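Local coordinates for protein glycosyl transferase family 8 (Streptococcus pneumoniae, PDB 5GVV) that transfers galactose from UDP-galactose to the terminal glucose of already glycosylated serine-rich repeat protein PsrP, probably with manganese as cofactor, at residues D106-V111 with I225-S230; K277-N282 with H303-A308. One frame throughout, in Å; residues are numbered along the deposited sequence.

Interaction 1 of 2, residues D106-V111 with I225-S230. With MN (manganese (II) ion), chain C; UDP (uridine-5'-diphosphate), chain D.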
loop_
_atom_site.group_PDB
_atom_site.type_symbol
_atom_site.label_atom_id
_atom_site.label_comp_id
_atom_site.label_asym_id
_atom_site.label_seq_id
_atom_site.Cartn_x
_atom_site.Cartn_y
_atom_site.Cartn_z
ATOM N N ASP A 106 -10.313 0.570 14.932
ATOM C CA ASP A 106 -10.412 0.061 13.568
ATOM C C ASP A 106 -9.361 0.788 12.723
ATOM O O ASP A 106 -8.783 1.783 13.167
ATOM C CB ASP A 106 -11.803 0.346 13.002
ATOM C CG ASP A 106 -12.752 -0.843 13.110
ATOM O OD1 ASP A 106 -12.448 -1.803 13.853
ATOM O OD2 ASP A 106 -13.820 -0.801 12.456
ATOM N N SER A 107 -9.115 0.316 11.505
ATOM C CA SER A 107 -8.117 0.961 10.658
ATOM C C SER A 107 -8.739 1.670 9.461
ATOM O O SER A 107 -8.020 2.232 8.627
ATOM C CB SER A 107 -7.088 -0.056 10.188
ATOM O OG SER A 107 -7.747 -1.130 9.552
ATOM N N ASP A 108 -10.067 1.633 9.371
ATOM C CA ASP A 108 -10.786 2.426 8.380
ATOM C C ASP A 108 -11.203 3.738 9.036
ATOM O O ASP A 108 -12.339 4.193 8.889
ATOM C CB ASP A 108 -12.017 1.672 7.871
ATOM C CG ASP A 108 -12.985 1.317 8.984
ATOM O OD1 ASP A 108 -12.541 1.186 10.147
ATOM O OD2 ASP A 108 -14.193 1.146 8.696
ATOM N N LEU A 109 -10.281 4.336 9.780
ATOM C CA LEU A 109 -10.579 5.579 10.472
ATOM C C LEU A 109 -9.405 6.542 10.490
ATOM O O LEU A 109 -8.266 6.172 10.165
ATOM C CB LEU A 109 -11.088 5.314 11.896
ATOM C CG LEU A 109 -10.234 4.542 12.897
ATOM C CD1 LEU A 109 -9.126 5.404 13.468
ATOM C CD2 LEU A 109 -11.110 3.997 14.022
ATOM N N ILE A 110 -9.706 7.775 10.888
ATOM C CA ILE A 110 -8.739 8.863 10.932
ATOM C C ILE A 110 -8.860 9.621 12.257
ATOM O O ILE A 110 -9.959 10.031 12.633
ATOM C CB ILE A 110 -9.009 9.867 9.804
ATOM C CG1 ILE A 110 -8.770 9.227 8.431
ATOM C CG2 ILE A 110 -8.145 11.111 9.971
ATOM C CD1 ILE A 110 -7.295 9.038 8.081
ATOM N N VAL A 111 -7.736 9.820 12.943
ATOM C CA VAL A 111 -7.686 10.654 14.143
ATOM C C VAL A 111 -7.275 12.061 13.719
ATOM O O VAL A 111 -6.304 12.228 12.970
ATOM C CB VAL A 111 -6.669 10.093 15.157
ATOM C CG1 VAL A 111 -6.561 10.994 16.393
ATOM C CG2 VAL A 111 -7.046 8.665 15.544
ATOM N N ILE A 225 -12.451 11.646 15.941
ATOM C CA ILE A 225 -12.272 10.371 15.249
ATOM C C ILE A 225 -13.304 10.157 14.140
ATOM O O ILE A 225 -14.508 10.102 14.401
ATOM C CB ILE A 225 -12.252 9.175 16.227
ATOM C CG1 ILE A 225 -11.072 9.310 17.196
ATOM C CG2 ILE A 225 -12.147 7.867 15.453
ATOM C CD1 ILE A 225 -10.852 8.116 18.130
ATOM N N LEU A 226 -12.819 10.046 12.902
ATOM C CA LEU A 226 -13.678 9.820 11.739
ATOM C C LEU A 226 -13.648 8.356 11.338
ATOM O O LEU A 226 -12.593 7.843 10.962
ATOM C CB LEU A 226 -13.202 10.654 10.550
ATOM C CG LEU A 226 -13.360 12.167 10.603
ATOM C CD1 LEU A 226 -12.746 12.798 9.367
ATOM C CD2 LEU A 226 -14.830 12.536 10.720
ATOM N N HIS A 227 -14.804 7.696 11.376
ATOM C CA HIS A 227 -14.882 6.266 11.086
ATOM C C HIS A 227 -15.615 6.024 9.768
ATOM O O HIS A 227 -16.827 6.250 9.663
ATOM C CB HIS A 227 -15.585 5.533 12.235
ATOM C CG HIS A 227 -15.452 4.045 12.182
ATOM N ND1 HIS A 227 -16.018 3.210 13.126
ATOM C CD2 HIS A 227 -14.803 3.233 11.310
ATOM C CE1 HIS A 227 -15.731 1.957 12.834
ATOM N NE2 HIS A 227 -14.997 1.940 11.734
ATOM N N TYR A 228 -14.877 5.573 8.757
ATOM C CA TYR A 228 -15.469 5.323 7.448
ATOM C C TYR A 228 -16.061 3.918 7.346
ATOM O O TYR A 228 -15.577 3.084 6.568
ATOM C CB TYR A 228 -14.427 5.539 6.347
ATOM C CG TYR A 228 -13.904 6.956 6.277
ATOM C CD1 TYR A 228 -14.539 7.911 5.497
ATOM C CD2 TYR A 228 -12.770 7.331 6.984
ATOM C CE1 TYR A 228 -14.063 9.202 5.424
ATOM C CE2 TYR A 228 -12.291 8.620 6.929
ATOM C CZ TYR A 228 -12.942 9.551 6.147
ATOM O OH TYR A 228 -12.461 10.838 6.086
ATOM N N ILE A 229 -17.109 3.660 8.125
ATOM C CA ILE A 229 -17.785 2.367 8.115
ATOM C C ILE A 229 -18.434 2.112 6.761
ATOM O O ILE A 229 -18.521 3.022 5.928
ATOM C CB ILE A 229 -18.872 2.280 9.209
ATOM C CG1 ILE A 229 -20.007 3.275 8.922
ATOM C CG2 ILE A 229 -18.274 2.536 10.588
ATOM C CD1 ILE A 229 -21.217 3.113 9.833
ATOM N N SER A 230 -18.882 0.869 6.561
ATOM C CA SER A 230 -19.539 0.401 5.325
ATOM C C SER A 230 -18.538 0.116 4.208
ATOM O O SER A 230 -17.333 0.235 4.400
ATOM C CB SER A 230 -20.637 1.359 4.837
ATOM O OG SER A 230 -20.100 2.411 4.046
HETATM MN MN MN C . -14.310 0.208 10.721
HETATM N N1 UDP D . -9.880 -5.582 8.250
HETATM C C2 UDP D . -8.691 -5.990 7.676
HETATM N N3 UDP D . -8.634 -6.331 6.338
HETATM C C4 UDP D . -9.776 -6.269 5.564
HETATM C C5 UDP D . -10.974 -5.854 6.145
HETATM C C6 UDP D . -11.036 -5.625 7.519
HETATM O O2 UDP D . -7.677 -6.047 8.367
HETATM O O4 UDP D . -9.724 -6.570 4.367
HETATM C "C1'" UDP D . -9.899 -5.222 9.686
HETATM C "C2'" UDP D . -9.629 -3.733 9.837
HETATM O "O2'" UDP D . -8.907 -3.484 11.023
HETATM C "C3'" UDP D . -11.011 -3.137 9.973
HETATM C "C4'" UDP D . -11.767 -4.249 10.688
HETATM O "O4'" UDP D . -11.183 -5.460 10.242
HETATM O "O3'" UDP D . -10.974 -1.938 10.718
HETATM C "C5'" UDP D . -13.265 -4.225 10.395
HETATM O "O5'" UDP D . -13.457 -3.824 9.055
HETATM P PA UDP D . -14.346 -2.521 8.759
HETATM O O1A UDP D . -13.683 -1.394 9.447
HETATM O O2A UDP D . -14.465 -2.289 7.300
HETATM O O3A UDP D . -15.796 -2.833 9.402
HETATM P PB UDP D . -16.853 -1.677 9.801
HETATM O O1B UDP D . -17.923 -2.238 10.658
HETATM O O2B UDP D . -17.470 -1.166 8.555
HETATM O O3B UDP D . -16.158 -0.576 10.511
#

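Interaction 2 of 2, residues K277-N282 with H303-A308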
loop_
_atom_site.group_PDB
_atom_site.type_symbol
_atom_site.label_atom_id
_atom_site.label_comp_id
_atom_site.label_asym_id
_atom_site.label_seq_id
_atom_site.Cartn_x
_atom_site.Cartn_y
_atom_site.Cartn_z
ATOM N N LYS A 277 25.541 -7.190 15.209
ATOM C CA LYS A 277 26.950 -7.404 15.516
ATOM C C LYS A 277 27.411 -8.779 15.052
ATOM O O LYS A 277 28.605 -9.087 15.083
ATOM C CB LYS A 277 27.209 -7.233 17.019
ATOM C CG LYS A 277 26.861 -5.849 17.544
ATOM C CD LYS A 277 27.486 -4.758 16.674
ATOM C CE LYS A 277 29.011 -4.785 16.740
ATOM N NZ LYS A 277 29.626 -4.829 15.383
ATOM N N LEU A 278 26.460 -9.597 14.608
ATOM C CA LEU A 278 26.761 -10.964 14.195
ATOM C C LEU A 278 25.622 -11.524 13.358
ATOM O O LEU A 278 24.460 -11.153 13.553
ATOM C CB LEU A 278 26.980 -11.859 15.422
ATOM C CG LEU A 278 27.731 -13.178 15.208
ATOM C CD1 LEU A 278 29.231 -12.946 15.099
ATOM C CD2 LEU A 278 27.435 -14.164 16.321
ATOM N N GLN A 279 25.960 -12.414 12.429
ATOM C CA GLN A 279 24.968 -13.075 11.583
ATOM C C GLN A 279 25.048 -14.593 11.757
ATOM O O GLN A 279 26.089 -15.203 11.488
ATOM C CB GLN A 279 25.187 -12.699 10.112
ATOM C CG GLN A 279 25.172 -11.186 9.838
ATOM C CD GLN A 279 23.772 -10.606 9.697
ATOM O OE1 GLN A 279 22.817 -11.318 9.383
ATOM N NE2 GLN A 279 23.646 -9.302 9.923
ATOM N N CYS A 280 23.954 -15.200 12.206
ATOM C CA CYS A 280 23.935 -16.640 12.465
ATOM C C CYS A 280 22.999 -17.361 11.504
ATOM O O CYS A 280 22.002 -16.789 11.050
ATOM C CB CYS A 280 23.508 -16.923 13.907
ATOM S SG CYS A 280 24.725 -16.431 15.144
ATOM N N VAL A 281 23.320 -18.613 11.192
ATOM C CA VAL A 281 22.514 -19.373 10.247
ATOM C C VAL A 281 22.291 -20.812 10.708
ATOM O O VAL A 281 23.170 -21.437 11.325
ATOM C CB VAL A 281 23.142 -19.335 8.828
ATOM C CG1 VAL A 281 24.513 -19.976 8.841
ATOM C CG2 VAL A 281 22.242 -20.008 7.807
ATOM N N ASN A 282 21.096 -21.324 10.439
ATOM C CA ASN A 282 20.808 -22.740 10.628
ATOM C C ASN A 282 19.910 -23.228 9.505
ATOM O O ASN A 282 19.062 -22.482 9.019
ATOM C CB ASN A 282 20.138 -23.001 11.978
ATOM C CG ASN A 282 19.602 -24.421 12.098
ATOM O OD1 ASN A 282 18.401 -24.657 11.956
ATOM N ND2 ASN A 282 20.496 -25.376 12.339
ATOM N N HIS A 303 21.511 -11.324 14.197
ATOM C CA HIS A 303 20.513 -11.604 13.172
ATOM C C HIS A 303 20.557 -13.090 12.838
ATOM O O HIS A 303 21.547 -13.585 12.277
ATOM C CB HIS A 303 20.788 -10.755 11.925
ATOM C CG HIS A 303 19.709 -10.818 10.887
ATOM N ND1 HIS A 303 19.734 -10.052 9.740
ATOM C CD2 HIS A 303 18.574 -11.554 10.817
ATOM C CE1 HIS A 303 18.664 -10.313 9.013
ATOM N NE2 HIS A 303 17.946 -11.227 9.641
ATOM N N PHE A 304 19.493 -13.803 13.194
ATOM C CA PHE A 304 19.423 -15.236 12.938
ATOM C C PHE A 304 18.751 -15.498 11.602
ATOM O O PHE A 304 17.719 -14.895 11.287
ATOM C CB PHE A 304 18.613 -15.941 14.026
ATOM C CG PHE A 304 19.153 -15.759 15.410
ATOM C CD1 PHE A 304 19.985 -16.718 15.975
ATOM C CD2 PHE A 304 18.798 -14.648 16.165
ATOM C CE1 PHE A 304 20.472 -16.564 17.273
ATOM C CE2 PHE A 304 19.281 -14.481 17.458
ATOM C CZ PHE A 304 20.121 -15.442 18.011
ATOM N N HIS A 305 19.330 -16.400 10.819
ATOM C CA HIS A 305 18.721 -16.803 9.563
ATOM C C HIS A 305 18.374 -18.280 9.655
ATOM O O HIS A 305 19.266 -19.124 9.789
ATOM C CB HIS A 305 19.682 -16.545 8.396
ATOM C CG HIS A 305 20.183 -15.136 8.329
ATOM N ND1 HIS A 305 19.672 -14.202 7.448
ATOM C CD2 HIS A 305 21.143 -14.496 9.036
ATOM C CE1 HIS A 305 20.295 -13.049 7.623
ATOM N NE2 HIS A 305 21.194 -13.202 8.579
ATOM N N ILE A 306 17.082 -18.590 9.604
ATOM C CA ILE A 306 16.633 -19.977 9.681
ATOM C C ILE A 306 16.084 -20.397 8.325
ATOM O O ILE A 306 15.083 -19.846 7.856
ATOM C CB ILE A 306 15.562 -20.179 10.771
ATOM C CG1 ILE A 306 16.030 -19.581 12.100
ATOM C CG2 ILE A 306 15.252 -21.664 10.942
ATOM C CD1 ILE A 306 17.373 -20.133 12.579
ATOM N N VAL A 307 16.751 -21.362 7.695
ATOM C CA VAL A 307 16.437 -21.755 6.327
ATOM C C VAL A 307 15.834 -23.154 6.318
ATOM O O VAL A 307 16.209 -23.998 7.128
ATOM C CB VAL A 307 17.715 -21.727 5.464
ATOM C CG1 VAL A 307 17.404 -22.006 4.003
ATOM C CG2 VAL A 307 18.407 -20.375 5.603
ATOM N N ALA A 308 14.878 -23.389 5.423
ATOM C CA ALA A 308 14.341 -24.726 5.199
ATOM C C ALA A 308 14.123 -24.902 3.707
ATOM O O ALA A 308 14.015 -23.913 2.979
ATOM C CB ALA A 308 13.038 -24.927 5.956
HETATM O O HOH W 1 21.217 -7.891 8.595
#

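Interaction 1 of 2, residues D106-V111 with I225-S230
The H227 imidazole meets the two aspartates of segment 106-111 around manganese: D108 CG lies in the ring plane at its edge, D106 OD2 is near that plane too, and I229 CG2 sits 3.3 Å above the ring's centre on one face. The Y228 ring takes D108 O at its edge and brings CE2 to 3.9 Å from I110 CG1. H227 CG is anti to the backbone N (chi1 -167°), which brings NE2 to 2.1 Å from the manganese. D106 OD2 binds the metal at the same length, D108 grips it with both carboxylate oxygens, and UDP O1A and O3B complete six ligand atoms; the protein ligands' close approaches reflect this shared metal, not hydrogen bonds. This is the DxD motif of GT-A glycosyltransferases, with a histidine from 225-230. N197 OD1 bonds H227 ND1 and, with manganese on NE2, should fix the ring's rotation, while K233 bonds D108 OD2 and Y104 OH bonds D106 OD1. S107 N reaches UDP O3' at 3.0 Å, and S230 N reaches UDP O2B at 3.2 Å. Further along the strands, I110 and L226 exchange two backbone bonds, and Y228 N donates to D108 O (2.9 Å). These tie strands 109-111 and 225-227 into an antiparallel ribbon (171°), whose I110 and L226 side chains pack on helix 244-251, I110 also on helix 17-30, while L109 and I225 touch V145 of strand 145-149.

Interaction 2 of 2, residues K277-N282 with H303-A308
Q279 reaches H305 through a bent chain: CG stands beside the backbone N (chi1 -56°), and the fold at chi2 (-82°) brings the amide to strand 302-307. With H305 CG likewise beside its own N, H305 NE2 donates to Q279 OE1 at 2.6 Å, almost straight (177°) and in the imidazole plane. H303 CB lies 3.3 Å from Q279 OE1, and a water joins Q279 NE2 to H303 ND1, while H303 NE2 bonds T326 OG1. H305 CE1 lies 3.5 Å above the centre of the H303 ring. Five backbone bonds, from H303 N to L278 O through V307 N to N282 O, join the two parallel strands (closest axis approach 4.6 Å). On the other face, C280 CB meets F304 CD1 at 4.1 Å and N282 CB meets I306 CD1. Helix 292-298 links the strands into a beta-alpha-beta unit and covers F304 and I306; helix 333-342 packs against V281, H305 and V307. Since H305 NE2 donates to Q279 and Y328 OH bonds ND1, both ring nitrogens are engaged, which should fix the ring's rotation. N282 ND2 binds L347 O and N350 OD1, whereas buried N282 OD1 has no partner in the model.

Both interactions pair neighbouring strands in mainly buried surroundings, but they share no secondary-structure element and lie on opposite sides of the chain's centre, their own centres about 40 Å apart and nearest atoms about 27 Å. Interaction 1 is a short antiparallel two-strand ribbon within the GT8 region, buried at all its touching residues; interaction 2 lies inside a six-stranded parallel sheet far from the UDP and manganese site, with Q279 and H303 partly exposed. Histidines serve differently: in 225-230 one is a metal ligand beside acidic side chains and diphosphate, whereas in 303-308 two lie one ring over the other and bond to neutral groups. Five backbone bonds join interaction 2, three interaction 1.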